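Local atomic coordinates of outer membrane protein (Tpn50) (Borrelia burgdorferi, PDB entry 3OON), a protein that probably anchors the outer membrane to the cell wall by binding peptidoglycan through its C-terminal OmpA-like domain, the part described here. Residues F26-Q30 with K31-K35; L62-E65 with M66-S70. One frame throughout, in Å; residues are numbered along the deposited sequence.

In the fold
Both contacts are local turns of one OmpA-like domain, in which helices 33-45 and 63-83 accompany a mixed sheet. Interaction 1 comes first along the chain, where the loop after strand 12-20 winds into helix 33-45. Interaction 2 follows as the opening of helix 63-83, the helix of the beta-alpha-beta unit between strands 51-55 and 92-96. Their centres lie 21 Å apart, yet their edges meet: Phe26 N is 3.9 Å from Leu69 CD1, a packing contact. Further along helix 63-83, Ala76 and Ile77 touch Ile28, and Tyr80 meets the Tyr33 ring. The loop of interaction 1 thus runs beside the helix that interaction 2 begins, so that residues of interaction 1 pack along that one helix.

Interaction 1: residues F26-Q30 with K31-K35; sequences FQILQ and KEYKK
The entry into helix 33-45 is built here, with Ile28 and Tyr33 packing across the turn that leads the loop into the helix. Ile28 CG2 lies over one face of the Tyr33 ring, 4.3 Å above its plane and displaced toward the rim, while Ile28 CB is 4.1 Å from Tyr33 CZ. Ile28 CG2 also meets Glu32 CB at 3.6 Å; chi1 of -57° sets CG1 beside the backbone N of Ile28 and leaves the CG2 methyl anti to it, where it reaches both the ring and Glu32. The backbone turn beneath is fixed by Glu32 N donating to Leu29 O at 2.9 Å, with the donor 44° above the carbonyl plane, and by a weak bond from Tyr33 N to Gln30 O. In the OmpA-like fold this loop follows strand 12-20, and the turn remains tied to that strand: Leu29 shares a backbone hydrogen bond with Glu20, whose N also binds Glu32 OE2. Gln30 O sits near the plane of the Tyr33 ring at its edge, 3.3 Å from Tyr33 CD2. A water donates to Gln30 O at 2.7 Å and accepts from Lys34 N, carrying the polar link one residue further into the helix. The Gln30 side chain bends at chi2 (78°) and crosses the tyrosine at about a right angle, its OE1 3.8 Å from Tyr33 CE2. The Leu29 and Lys31 side chains lie side by side and point the same way, closest between Leu29 CD2 and Lys31 CE.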
loop_
_atom_site.group_PDB
_atom_site.type_symbol
_atom_site.label_atom_id
_atom_site.label_comp_id
_atom_site.label_asym_id
_atom_site.label_seq_id
_atom_site.Cartn_x
_atom_site.Cartn_y
_atom_site.Cartn_z
ATOM N N PHE A 26 -15.144 -3.860 19.612
ATOM C CA PHE A 26 -14.897 -3.016 18.447
ATOM C C PHE A 26 -14.055 -1.809 18.868
ATOM O O PHE A 26 -14.084 -0.760 18.223
ATOM C CB PHE A 26 -16.212 -2.604 17.758
ATOM C CG PHE A 26 -17.240 -2.027 18.695
ATOM C CD1 PHE A 26 -17.248 -0.665 18.992
ATOM C CD2 PHE A 26 -18.213 -2.845 19.270
ATOM C CE1 PHE A 26 -18.198 -0.132 19.858
ATOM C CE2 PHE A 26 -19.163 -2.319 20.131
ATOM C CZ PHE A 26 -19.155 -0.955 20.424
ATOM N N GLN A 27 -13.312 -1.962 19.964
ATOM C CA GLN A 27 -12.435 -0.895 20.426
ATOM C C GLN A 27 -11.008 -1.108 19.916
ATOM O O GLN A 27 -10.404 -2.157 20.134
ATOM C CB GLN A 27 -12.493 -0.748 21.951
ATOM C CG GLN A 27 -12.456 0.718 22.396
ATOM C CD GLN A 27 -12.940 0.942 23.828
ATOM O OE1 GLN A 27 -13.852 0.265 24.316
ATOM N NE2 GLN A 27 -12.337 1.915 24.500
ATOM N N ILE A 28 -10.505 -0.110 19.200
ATOM C CA ILE A 28 -9.168 -0.128 18.602
ATOM C C ILE A 28 -8.126 0.154 19.680
ATOM O O ILE A 28 -8.286 1.090 20.464
ATOM C CB ILE A 28 -9.057 0.960 17.481
ATOM C CG1 ILE A 28 -10.140 0.758 16.409
ATOM C CG2 ILE A 28 -7.684 0.949 16.839
ATOM C CD1 ILE A 28 -10.531 2.035 15.655
ATOM N N LEU A 29 -7.071 -0.665 19.737
ATOM C CA LEU A 29 -5.943 -0.394 20.639
ATOM C C LEU A 29 -5.275 0.929 20.288
ATOM O O LEU A 29 -5.119 1.267 19.113
ATOM C CB LEU A 29 -4.901 -1.514 20.590
ATOM C CG LEU A 29 -5.016 -2.650 21.609
ATOM C CD1 LEU A 29 -6.158 -3.597 21.245
ATOM C CD2 LEU A 29 -3.709 -3.407 21.697
ATOM N N GLN A 30 -4.884 1.667 21.327
ATOM C CA GLN A 30 -4.299 3.002 21.190
ATOM C C GLN A 30 -3.171 3.074 20.155
ATOM O O GLN A 30 -3.106 4.008 19.352
ATOM C CB GLN A 30 -3.782 3.474 22.560
ATOM C CG GLN A 30 -3.128 4.849 22.551
ATOM C CD GLN A 30 -4.143 5.987 22.525
ATOM O OE1 GLN A 30 -5.303 5.802 22.145
ATOM N NE2 GLN A 30 -3.707 7.171 22.936
ATOM N N LYS A 31 -2.294 2.079 20.182
ATOM C CA LYS A 31 -1.111 2.058 19.332
ATOM C C LYS A 31 -1.436 1.941 17.841
ATOM O O LYS A 31 -0.562 2.178 17.004
ATOM C CB LYS A 31 -0.176 0.918 19.748
ATOM C CG LYS A 31 -0.750 -0.477 19.503
ATOM C CD LYS A 31 0.273 -1.546 19.816
ATOM C CE LYS A 31 -0.296 -2.920 19.569
ATOM N NZ LYS A 31 0.534 -3.975 20.221
ATOM N N GLU A 32 -2.678 1.578 17.514
ATOM C CA GLU A 32 -3.068 1.342 16.124
ATOM C C GLU A 32 -3.447 2.621 15.379
ATOM O O GLU A 32 -3.540 2.621 14.151
ATOM C CB GLU A 32 -4.223 0.320 16.031
ATOM C CG GLU A 32 -3.947 -1.080 16.607
ATOM C CD GLU A 32 -2.908 -1.851 15.818
ATOM O OE1 GLU A 32 -1.733 -1.438 15.829
ATOM O OE2 GLU A 32 -3.257 -2.867 15.185
ATOM N N TYR A 33 -3.670 3.711 16.108
ATOM C CA TYR A 33 -4.130 4.942 15.467
ATOM C C TYR A 33 -3.119 5.524 14.477
ATOM O O TYR A 33 -3.506 6.122 13.478
ATOM C CB TYR A 33 -4.587 5.978 16.502
ATOM C CG TYR A 33 -5.922 5.618 17.114
ATOM C CD1 TYR A 33 -7.086 5.643 16.349
ATOM C CD2 TYR A 33 -6.021 5.238 18.447
ATOM C CE1 TYR A 33 -8.318 5.300 16.899
ATOM C CE2 TYR A 33 -7.253 4.896 19.012
ATOM C CZ TYR A 33 -8.393 4.931 18.229
ATOM O OH TYR A 33 -9.608 4.592 18.776
ATOM N N LYS A 34 -1.831 5.315 14.750
ATOM C CA LYS A 34 -0.765 5.750 13.854
ATOM C C LYS A 34 -0.863 5.036 12.490
ATOM O O LYS A 34 -0.619 5.638 11.441
ATOM C CB LYS A 34 0.595 5.497 14.514
ATOM C CG LYS A 34 1.796 6.107 13.792
ATOM C CD LYS A 34 2.168 7.484 14.357
ATOM C CE LYS A 34 3.688 7.656 14.497
ATOM N NZ LYS A 34 4.426 7.660 13.201
ATOM N N LYS A 35 -1.232 3.758 12.512
ATOM C CA LYS A 35 -1.483 3.010 11.273
ATOM C C LYS A 35 -2.681 3.572 10.498
ATOM O O LYS A 35 -2.630 3.724 9.265
ATOM C CB LYS A 35 -1.708 1.535 11.582
ATOM C CG LYS A 35 -1.913 0.667 10.349
ATOM C CD LYS A 35 -2.346 -0.772 10.716
ATOM C CE LYS A 35 -1.212 -1.590 11.266
ATOM N NZ LYS A 35 -1.490 -3.046 11.109
HETATM O O HOH W 1 -1.221 5.193 17.854
#

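Interaction 2: residues L62-E65 with M66-S70; sequences LEEE and MHELS
Leu62, at the N-cap position of helix 63-83, accepts from Met66 N through its carbonyl O at 2.9 Å, the N-H meeting the carbonyl almost head-on. Met66, a selenomethionine, also brings its CG to 3.4 Å from Leu62 O, and its side chain touches Thr57 and Gln59 in the preceding loop. Glu63 O takes the next i to i+4 bond, from His67 N at 2.8 Å. Glu64 O receives Glu68 N, with the donor tilted 27° from the carbonyl plane. The Glu64 side chain bends at chi2 (50°), which brings OE1 to 4.1 Å from His67 ND1, too long for a hydrogen bond, and this buried ND1 has no partner in the model. Glu64 OE2 stands 4.2 Å from Glu68 OE1, the two side chains lying side by side. Glu65 O accepts from Leu69 N at 3.0 Å. Glu65 CG packs against the selenomethionine methyl, Met66 CE, at 3.6 Å. One turn on, Ser70 OG donates to His67 O and also bonds to Gly98 N, linking this first stretch of the beta-alpha-beta helix to the segment after strand 92-96. Acidic side chains gathered near the helix N-terminus would be expected to interact favourably with its dipole, probably offsetting some of the repulsion between Glu64 and Glu68.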
loop_
_atom_site.group_PDB
_atom_site.type_symbol
_atom_site.label_atom_id
_atom_site.label_comp_id
_atom_site.label_asym_id
_atom_site.label_seq_id
_atom_site.Cartn_x
_atom_site.Cartn_y
_atom_site.Cartn_z
ATOM N N LEU A 62 -23.060 -16.631 16.987
ATOM C CA LEU A 62 -24.329 -16.471 16.289
ATOM C C LEU A 62 -24.154 -15.442 15.175
ATOM O O LEU A 62 -23.494 -14.411 15.364
ATOM C CB LEU A 62 -25.426 -16.039 17.262
ATOM C CG LEU A 62 -25.695 -16.995 18.433
ATOM C CD1 LEU A 62 -26.705 -16.390 19.395
ATOM C CD2 LEU A 62 -26.170 -18.355 17.921
ATOM N N GLU A 63 -24.739 -15.728 14.013
ATOM C CA GLU A 63 -24.458 -14.928 12.821
ATOM C C GLU A 63 -24.821 -13.449 12.967
ATOM O O GLU A 63 -24.032 -12.597 12.572
ATOM C CB GLU A 63 -25.039 -15.559 11.549
ATOM C CG GLU A 63 -24.251 -16.824 11.131
ATOM C CD GLU A 63 -24.602 -17.372 9.747
ATOM O OE1 GLU A 63 -25.214 -16.651 8.930
ATOM O OE2 GLU A 63 -24.264 -18.548 9.480
ATOM N N GLU A 64 -25.971 -13.131 13.565
ATOM C CA GLU A 64 -26.339 -11.711 13.739
ATOM C C GLU A 64 -25.387 -10.997 14.699
ATOM O O GLU A 64 -25.021 -9.840 14.476
ATOM C CB GLU A 64 -27.808 -11.530 14.162
ATOM C CG GLU A 64 -28.239 -10.056 14.432
ATOM C CD GLU A 64 -27.859 -9.065 13.320
ATOM O OE1 GLU A 64 -28.005 -9.399 12.117
ATOM O OE2 GLU A 64 -27.420 -7.936 13.652
ATOM N N GLU A 65 -24.975 -11.690 15.754
ATOM C CA GLU A 65 -24.022 -11.128 16.703
ATOM C C GLU A 65 -22.671 -10.850 16.036
ATOM O O GLU A 65 -22.072 -9.781 16.244
ATOM C CB GLU A 65 -23.826 -12.064 17.888
ATOM C CG GLU A 65 -23.096 -11.417 19.055
ATOM C CD GLU A 65 -23.129 -12.254 20.321
ATOM O OE1 GLU A 65 -24.033 -13.115 20.459
ATOM O OE2 GLU A 65 -22.249 -12.035 21.186
HETATM N N MSE A 66 -22.190 -11.809 15.244
HETATM C CA MSE A 66 -20.909 -11.628 14.555
HETATM C C MSE A 66 -21.020 -10.548 13.491
HETATM O O MSE A 66 -20.094 -9.754 13.300
HETATM C CB MSE A 66 -20.378 -12.936 13.967
HETATM C CG MSE A 66 -20.087 -14.015 15.014
HETATM SE SE MSE A 66 -18.813 -13.497 16.420
HETATM C CE MSE A 66 -20.051 -13.003 17.829
ATOM N N HIS A 67 -22.157 -10.504 12.805
ATOM C CA HIS A 67 -22.366 -9.450 11.832
ATOM C C HIS A 67 -22.285 -8.062 12.479
ATOM O O HIS A 67 -21.576 -7.178 11.985
ATOM C CB HIS A 67 -23.686 -9.618 11.085
ATOM C CG HIS A 67 -23.961 -8.488 10.150
ATOM N ND1 HIS A 67 -24.778 -7.434 10.485
ATOM C CD2 HIS A 67 -23.463 -8.207 8.925
ATOM C CE1 HIS A 67 -24.794 -6.562 9.491
ATOM N NE2 HIS A 67 -24.008 -7.010 8.530
ATOM N N GLU A 68 -23.020 -7.876 13.572
ATOM C CA GLU A 68 -23.021 -6.609 14.288
ATOM C C GLU A 68 -21.619 -6.210 14.744
ATOM O O GLU A 68 -21.182 -5.088 14.492
ATOM C CB GLU A 68 -23.990 -6.644 15.475
ATOM C CG GLU A 68 -24.090 -5.313 16.244
ATOM C CD GLU A 68 -24.675 -4.154 15.419
ATOM O OE1 GLU A 68 -25.268 -4.380 14.336
ATOM O OE2 GLU A 68 -24.549 -2.996 15.869
ATOM N N LEU A 69 -20.909 -7.130 15.394
ATOM C CA LEU A 69 -19.557 -6.840 15.848
ATOM C C LEU A 69 -18.641 -6.424 14.685
ATOM O O LEU A 69 -17.918 -5.431 14.783
ATOM C CB LEU A 69 -18.976 -8.027 16.626
ATOM C CG LEU A 69 -17.530 -7.925 17.141
ATOM C CD1 LEU A 69 -17.313 -6.720 18.080
ATOM C CD2 LEU A 69 -17.146 -9.238 17.843
ATOM N N SER A 70 -18.697 -7.175 13.585
ATOM C CA SER A 70 -17.844 -6.910 12.445
ATOM C C SER A 70 -18.166 -5.544 11.830
ATOM O O SER A 70 -17.250 -4.824 11.428
ATOM C CB SER A 70 -17.969 -8.036 11.411
ATOM O OG SER A 70 -19.219 -7.980 10.746
#